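Local coordinates for protein cytochrome c' (Thermochromatium tepidum, PDB 3VRC) that carries a covalently attached heme c in a bundle of helices and probably serves in electron transfer in a purple photosynthetic bacterium, at residues M23-A36 and G105-G118. Sequence-based numbering, arbitrary orientation. Where two conformers were deposited one is given.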
ATOM      1  N   MET B  23       5.952   8.400  -0.474  1.00  8.82           N
ATOM      2  CA  MET B  23       6.151   9.812  -0.805  1.00  9.50           C
ATOM      3  C   MET B  23       7.392  10.339  -0.135  1.00  9.18           C
ATOM      4  O   MET B  23       8.161  11.078  -0.778  1.00 10.07           O
ATOM      5  CB  MET B  23       4.938  10.639  -0.403  1.00  9.66           C
ATOM      6  CG  MET B  23       3.694  10.369  -1.220  1.00 10.18           C
ATOM      7  SD  MET B  23       3.745  11.011  -2.896  1.00 10.73           S
ATOM      8  CE  MET B  23       3.486  12.755  -2.605  1.00 12.10           C
ATOM      9  N   GLY B  24       7.629   9.996   1.135  1.00  9.44           N
ATOM     10  CA  GLY B  24       8.785  10.484   1.829  1.00 10.39           C
ATOM     11  C   GLY B  24      10.062  10.020   1.194  1.00  9.69           C
ATOM     12  O   GLY B  24      11.059  10.772   1.165  1.00 10.52           O
ATOM     13  N   LYS B  25      10.100   8.794   0.653  1.00  9.56           N
ATOM     14  CA  LYS B  25      11.316   8.353  -0.034  1.00  9.42           C
ATOM     15  C   LYS B  25      11.530   9.177  -1.284  1.00  9.63           C
ATOM     16  O   LYS B  25      12.701   9.481  -1.610  1.00 10.33           O
ATOM     17  CB  LYS B  25      11.190   6.839  -0.410  1.00  9.81           C
ATOM     18  CG  LYS B  25      11.199   5.922   0.800  1.00 10.81           C
ATOM     19  CD  LYS B  25      11.278   4.435   0.596  1.00 14.80           C
ATOM     20  CE  LYS B  25       9.965   3.898   0.309  1.00 13.50           C
ATOM     21  NZ  LYS B  25       9.996   2.480  -0.126  1.00 12.28           N
ATOM     22  N   ILE B  26      10.482   9.473  -2.034  1.00  9.88           N
ATOM     23  CA  ILE B  26      10.668  10.294  -3.241  1.00  9.94           C
ATOM     24  C   ILE B  26      11.229  11.671  -2.868  1.00 10.13           C
ATOM     25  O   ILE B  26      12.188  12.141  -3.491  1.00 10.79           O
ATOM     26  CB  ILE B  26       9.376  10.378  -4.034  1.00  9.75           C
ATOM     27  CG1 ILE B  26       8.917   8.991  -4.461  1.00  9.92           C
ATOM     28  CG2 ILE B  26       9.581  11.309  -5.256  1.00 11.06           C
ATOM     29  CD1 ILE B  26       7.530   8.944  -5.103  1.00 11.04           C
ATOM     30  N   LYS B  27      10.667  12.301  -1.830  1.00 10.60           N
ATOM     31  CA  LYS B  27      11.152  13.609  -1.398  1.00 11.12           C
ATOM     32  C   LYS B  27      12.630  13.516  -1.064  1.00 11.92           C
ATOM     33  O   LYS B  27      13.456  14.377  -1.473  1.00 13.09           O
ATOM     34  CB  LYS B  27      10.356  14.056  -0.189  1.00 12.01           C
ATOM     35  CG  LYS B  27      10.763  15.418   0.332  1.00 15.71           C
ATOM     36  CD  LYS B  27       9.784  15.947   1.371  1.00 22.45           C
ATOM     37  CE  LYS B  27      10.011  17.396   1.796  1.00 27.55           C
ATOM     38  NZ  LYS B  27      11.124  17.457   2.792  1.00 39.56           N
ATOM     39  N   ALA B  28      13.023  12.460  -0.350  1.00 11.40           N
ATOM     40  CA  ALA B  28      14.414  12.317   0.048  1.00 12.75           C
ATOM     41  C   ALA B  28      15.362  12.185  -1.103  1.00 11.56           C
ATOM     42  O   ALA B  28      16.467  12.724  -1.102  1.00 13.70           O
ATOM     43  CB  ALA B  28      14.597  11.151   1.021  1.00 14.54           C
ATOM     44  N   ASN B  29      14.944  11.444  -2.126  1.00 10.58           N
ATOM     45  CA  ASN B  29      15.760  11.271  -3.345  1.00 11.12           C
ATOM     46  C   ASN B  29      15.880  12.562  -4.115  1.00 12.14           C
ATOM     47  O   ASN B  29      16.918  12.815  -4.740  1.00 13.47           O
ATOM     48  CB  ASN B  29      15.150  10.188  -4.212  1.00 10.64           C
ATOM     49  CG  ASN B  29      15.585   8.800  -3.769  1.00 10.36           C
ATOM     50  OD1 ASN B  29      16.656   8.335  -4.150  1.00 11.07           O
ATOM     51  ND2 ASN B  29      14.782   8.127  -2.946  1.00 12.24           N
ATOM     52  N   LEU B  30      14.805  13.354  -4.189  1.00 11.21           N
ATOM     53  CA  LEU B  30      14.896  14.642  -4.848  1.00 11.77           C
ATOM     54  C   LEU B  30      15.795  15.604  -4.127  1.00 12.66           C
ATOM     55  O   LEU B  30      16.518  16.388  -4.828  1.00 15.42           O
ATOM     56  CB  LEU B  30      13.477  15.220  -5.025  1.00 12.70           C
ATOM     57  CG  LEU B  30      12.579  14.503  -6.004  1.00 12.22           C
ATOM     58  CD1 LEU B  30      11.154  14.980  -5.865  1.00 13.74           C
ATOM     59  CD2 LEU B  30      13.082  14.553  -7.460  1.00 14.71           C
ATOM     60  N   GLU B  31      15.788  15.612  -2.803  1.00 12.21           N
ATOM     61  CA  GLU B  31      16.532  16.578  -2.014  1.00 14.24           C
ATOM     62  C   GLU B  31      17.986  16.212  -1.897  1.00 15.03           C
ATOM     63  O   GLU B  31      18.771  17.057  -1.636  1.00 20.63           O
ATOM     64  CB  GLU B  31      15.854  16.721  -0.658  1.00 17.70           C
ATOM     65  CG  GLU B  31      14.513  17.428  -0.868  1.00 22.79           C
ATOM     66  CD  GLU B  31      13.666  17.705   0.363  1.00 27.93           C
ATOM     67  OE1 GLU B  31      13.965  17.137   1.439  1.00 35.34           O
ATOM     68  OE2 GLU B  31      12.687  18.503   0.218  1.00 38.55           O
ATOM     69  N   GLY B  32      18.359  14.975  -2.065  1.00 13.40           N
ATOM     70  CA  GLY B  32      19.709  14.494  -1.924  1.00 14.60           C
ATOM     71  C   GLY B  32      20.165  13.787  -3.173  1.00 14.01           C
ATOM     72  O   GLY B  32      19.896  14.202  -4.281  1.00 15.54           O
ATOM     73  N   GLU B  33      20.860  12.665  -2.995  1.00 13.33           N
ATOM     74  CA  GLU B  33      21.293  11.838  -4.096  0.60 12.78           C
ATOM     75  C   GLU B  33      20.079  11.105  -4.641  1.00 11.11           C
ATOM     76  O   GLU B  33      19.288  10.522  -3.884  1.00 11.67           O
ATOM     77  CB  GLU B  33      22.348  10.810  -3.676  0.60 16.14           C
ATOM     78  CG  GLU B  33      22.937  10.129  -4.921  0.60 19.72           C
ATOM     79  CD  GLU B  33      24.316   9.485  -4.721  0.60 27.95           C
ATOM     80  OE1 GLU B  33      24.882   9.453  -3.607  0.60 33.54           O
ATOM     81  OE2 GLU B  33      24.898   9.005  -5.719  0.60 26.06           O
ATOM     82  N   TYR B  34      19.897  11.064  -5.962  1.00 10.82           N
ATOM     83  CA  TYR B  34      18.750  10.491  -6.608  1.00 10.62           C
ATOM     84  C   TYR B  34      18.997   9.057  -7.025  1.00 10.94           C
ATOM     85  O   TYR B  34      19.899   8.779  -7.815  1.00 12.86           O
ATOM     86  CB  TYR B  34      18.384  11.321  -7.860  1.00 12.14           C
ATOM     87  CG  TYR B  34      17.089  10.950  -8.515  1.00 11.59           C
ATOM     88  CD1 TYR B  34      15.872  11.451  -8.022  1.00 11.53           C
ATOM     89  CD2 TYR B  34      17.053  10.122  -9.610  1.00 11.89           C
ATOM     90  CE1 TYR B  34      14.686  11.120  -8.614  1.00 11.43           C
ATOM     91  CE2 TYR B  34      15.845   9.776 -10.233  1.00 11.49           C
ATOM     92  CZ  TYR B  34      14.684  10.279  -9.689  1.00 11.60           C
ATOM     93  OH  TYR B  34      13.462   9.917 -10.257  1.00 13.29           O
ATOM     94  N   ASN B  35      18.207   8.133  -6.465  1.00  9.48           N
ATOM     95  CA  ASN B  35      18.249   6.731  -6.787  1.00 10.03           C
ATOM     96  C   ASN B  35      17.048   6.408  -7.593  1.00  9.44           C
ATOM     97  O   ASN B  35      15.943   6.207  -7.068  1.00 10.18           O
ATOM     98  CB  ASN B  35      18.306   5.950  -5.476  1.00 10.82           C
ATOM     99  CG  ASN B  35      18.303   4.449  -5.710  1.00 10.31           C
ATOM    100  OD1 ASN B  35      18.130   3.959  -6.814  1.00 13.35           O
ATOM    101  ND2 ASN B  35      18.490   3.693  -4.632  1.00 13.30           N
ATOM    102  N   ALA B  36      17.187   6.422  -8.913  1.00 10.49           N
ATOM    103  CA  ALA B  36      16.068   6.288  -9.798  1.00 10.66           C
ATOM    104  C   ALA B  36      15.268   5.034  -9.559  1.00 10.27           C
ATOM    105  O   ALA B  36      14.037   5.054  -9.665  1.00 10.99           O
ATOM    106  CB  ALA B  36      16.528   6.359 -11.263  1.00 13.06           C
ATOM    107  N   GLY B 105      13.414   7.804 -15.227  1.00 13.27           N
ATOM    108  CA  GLY B 105      14.660   7.914 -14.498  1.00 14.74           C
ATOM    109  C   GLY B 105      15.223   9.333 -14.344  1.00 12.93           C
ATOM    110  O   GLY B 105      16.347   9.479 -13.880  1.00 13.56           O
ATOM    111  N   GLU B 106      14.430  10.344 -14.700  1.00 12.97           N
ATOM    112  CA  GLU B 106      14.907  11.735 -14.712  1.00 12.81           C
ATOM    113  C   GLU B 106      14.335  12.522 -13.546  1.00 11.85           C
ATOM    114  O   GLU B 106      13.096  12.743 -13.419  1.00 12.50           O
ATOM    115  CB  GLU B 106      14.559  12.417 -16.016  1.00 14.39           C
ATOM    116  CG  GLU B 106      15.139  11.682 -17.215  1.00 14.65           C
ATOM    117  CD  GLU B 106      16.676  11.648 -17.287  1.00 16.13           C
ATOM    118  OE1 GLU B 106      17.327  12.619 -16.834  1.00 17.05           O
ATOM    119  OE2 GLU B 106      17.248  10.597 -17.767  1.00 18.87           O
ATOM    120  N   ALA B 107      15.193  12.919 -12.605  1.00 12.27           N
ATOM    121  CA  ALA B 107      14.798  13.610 -11.418  1.00 12.21           C
ATOM    122  C   ALA B 107      13.898  14.833 -11.663  1.00 11.92           C
ATOM    123  O   ALA B 107      12.942  15.034 -10.915  1.00 12.66           O
ATOM    124  CB  ALA B 107      16.019  13.996 -10.554  1.00 13.81           C
ATOM    125  N   ASN B 108      14.197  15.648 -12.668  1.00 13.33           N
ATOM    126  CA  ASN B 108      13.417  16.830 -12.974  0.50 15.84           C
ATOM    127  C   ASN B 108      11.961  16.528 -13.280  1.00 13.15           C
ATOM    128  O   ASN B 108      11.021  17.263 -12.866  1.00 14.26           O
ATOM    129  CB  ASN B 108      14.086  17.659 -14.101  0.50 14.34           C
ATOM    130  CG  ASN B 108      14.349  16.906 -15.424  0.50 17.43           C
ATOM    131  OD1 ASN B 108      14.183  15.685 -15.559  0.50 17.10           O
ATOM    132  ND2 ASN B 108      14.795  17.665 -16.433  0.50 19.30           N
ATOM    133  N   ALA B 109      11.712  15.465 -14.036  1.00 13.50           N
ATOM    134  CA  ALA B 109      10.358  15.097 -14.374  1.00 13.55           C
ATOM    135  C   ALA B 109       9.611  14.635 -13.136  1.00 12.11           C
ATOM    136  O   ALA B 109       8.442  14.926 -12.924  1.00 13.51           O
ATOM    137  CB  ALA B 109      10.369  13.988 -15.418  1.00 15.91           C
ATOM    138  N   VAL B 110      10.311  13.847 -12.308  1.00 11.23           N
ATOM    139  CA  VAL B 110       9.739  13.418 -11.058  1.00 11.28           C
ATOM    140  C   VAL B 110       9.458  14.584 -10.149  1.00 10.91           C
ATOM    141  O   VAL B 110       8.413  14.598  -9.490  1.00 11.62           O
ATOM    142  CB  VAL B 110      10.645  12.351 -10.411  1.00 11.15           C
ATOM    143  CG1 VAL B 110      10.237  12.074  -8.951  1.00 11.28           C
ATOM    144  CG2 VAL B 110      10.603  11.071 -11.234  1.00 12.53           C
ATOM    145  N   LYS B 111      10.336  15.574 -10.089  1.00 11.27           N
ATOM    146  CA  LYS B 111      10.109  16.701  -9.219  1.00 11.97           C
ATOM    147  C   LYS B 111       8.763  17.356  -9.532  1.00 11.71           C
ATOM    148  O   LYS B 111       7.982  17.692  -8.623  1.00 12.40           O
ATOM    149  CB  LYS B 111      11.264  17.690  -9.398  1.00 14.05           C
ATOM    150  CG  LYS B 111      11.224  18.896  -8.472  1.00 15.80           C
ATOM    151  CD  LYS B 111      12.483  19.774  -8.578  1.00 18.27           C
ATOM    152  CE  LYS B 111      12.433  20.553  -9.890  1.00 22.40           C
ATOM    153  NZ  LYS B 111      13.492  21.556 -10.045  1.00 25.38           N
ATOM    154  N   SER B 112       8.487  17.587 -10.815  1.00 11.86           N
ATOM    155  CA  SER B 112       7.217  18.204 -11.204  1.00 12.04           C
ATOM    156  C   SER B 112       6.036  17.301 -10.858  1.00 11.59           C
ATOM    157  O   SER B 112       5.032  17.761 -10.284  1.00 12.48           O
ATOM    158  CB  SER B 112       7.261  18.511 -12.725  1.00 13.52           C
ATOM    159  OG  SER B 112       5.996  19.022 -13.118  1.00 15.22           O
ATOM    160  N   ALA B 113       6.152  16.041 -11.209  1.00 11.14           N
ATOM    161  CA  ALA B 113       4.994  15.149 -10.998  1.00 10.96           C
ATOM    162  C   ALA B 113       4.785  14.941  -9.477  1.00 10.01           C
ATOM    163  O   ALA B 113       3.600  14.848  -9.028  1.00 11.09           O
ATOM    164  CB  ALA B 113       5.239  13.835 -11.678  1.00 12.38           C
ATOM    165  N   PHE B 114       5.831  14.960  -8.693  1.00 10.53           N
ATOM    166  CA  PHE B 114       5.728  14.775  -7.259  1.00 10.95           C
ATOM    167  C   PHE B 114       5.005  15.970  -6.639  1.00 11.28           C
ATOM    168  O   PHE B 114       4.208  15.807  -5.711  1.00 10.88           O
ATOM    169  CB  PHE B 114       7.132  14.601  -6.690  1.00 10.95           C
ATOM    170  CG  PHE B 114       7.214  14.460  -5.191  1.00 10.89           C
ATOM    171  CD1 PHE B 114       6.694  13.242  -4.590  1.00 11.53           C
ATOM    172  CD2 PHE B 114       7.804  15.367  -4.402  1.00 12.67           C
ATOM    173  CE1 PHE B 114       6.766  13.050  -3.251  1.00 12.71           C
ATOM    174  CE2 PHE B 114       7.857  15.137  -3.020  1.00 14.66           C
ATOM    175  CZ  PHE B 114       7.336  13.970  -2.469  1.00 13.51           C
ATOM    176  N   ALA B 115       5.294  17.182  -7.110  1.00 11.65           N
ATOM    177  CA  ALA B 115       4.569  18.375  -6.648  1.00 12.54           C
ATOM    178  C   ALA B 115       3.093  18.241  -6.925  1.00 11.40           C
ATOM    179  O   ALA B 115       2.277  18.570  -6.062  1.00 12.51           O
ATOM    180  CB  ALA B 115       5.144  19.605  -7.365  1.00 14.46           C
ATOM    181  N   ASP B 116       2.726  17.766  -8.092  1.00 11.18           N
ATOM    182  CA  ASP B 116       1.319  17.664  -8.442  1.00 12.47           C
ATOM    183  C   ASP B 116       0.615  16.612  -7.533  1.00 11.23           C
ATOM    184  O   ASP B 116      -0.517  16.804  -7.099  1.00 11.74           O
ATOM    185  CB  ASP B 116       1.086  17.295  -9.892  1.00 13.06           C
ATOM    186  CG  ASP B 116       1.518  18.374 -10.891  1.00 15.97           C
ATOM    187  OD1 ASP B 116       1.897  19.464 -10.439  1.00 19.02           O
ATOM    188  OD2 ASP B 116       1.508  18.081 -12.090  1.00 19.83           O
ATOM    189  N   VAL B 117       1.281  15.494  -7.261  1.00 10.48           N
ATOM    190  CA  VAL B 117       0.711  14.521  -6.312  1.00  9.81           C
ATOM    191  C   VAL B 117       0.559  15.140  -4.950  1.00  9.80           C
ATOM    192  O   VAL B 117      -0.531  15.002  -4.342  1.00  9.94           O
ATOM    193  CB  VAL B 117       1.575  13.236  -6.289  1.00 10.23           C
ATOM    194  CG1 VAL B 117       1.090  12.314  -5.199  1.00 11.41           C
ATOM    195  CG2 VAL B 117       1.484  12.526  -7.642  1.00 10.73           C
ATOM    196  N   GLY B 118       1.603  15.757  -4.390  1.00 10.43           N
ATOM    197  CA  GLY B 118       1.497  16.311  -3.063  1.00 11.04           C
ATOM    198  C   GLY B 118       0.353  17.310  -2.985  1.00 11.47           C
ATOM    199  O   GLY B 118      -0.331  17.393  -1.960  1.00 12.03           O
TER
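With CG anti to the backbone N (chi1 177°), Phe114 extends toward helix 23-31, where Met23, Ile26, Lys27 and Leu30 form the hole for this knob; Met23, bent at both chi2 and chi3, brings its thioether toward the ring. Met23 CE lies 3.4 Å from Phe114 CE1 and also touches Val117 CG1; Met23 SD makes an oblique Met-aromatic contact, 4.8 Å from the Phe114 centroid. Ile26 CG2 sits over one face of Phe114, 4.0 Å from the ring centroid, and the same methyl also packs on Val110 CG1. Leu30 is the reciprocal knob, set among Ala107, Val110, Lys111 and Phe114: CD1 leans on Phe114 CD2 at 3.7 Å, while CD2 rests 3.5 Å from Ala107 O. Beyond the helix end, the Tyr34 ring takes Ala107 CB over one face, 3.7 Å from its centroid, and its OH meets Val110 CG2 near the ring plane at a close 3.2 Å. Ala36 CB packs on Gly105 CA, joining the start of helix 36-50 to the turn between helices 81-103 and 107-128. Lys27 turns its amine away to a salt bridge with Glu31. Helix 81-103 backs Ile26 and Val117, and both Met23 and Val117 touch the heme. The two segments are antiparallel in sense but splayed (137°); such interlocking of apolar knobs between neighbouring helices is characteristic of the cytochrome c' four-helix bundle.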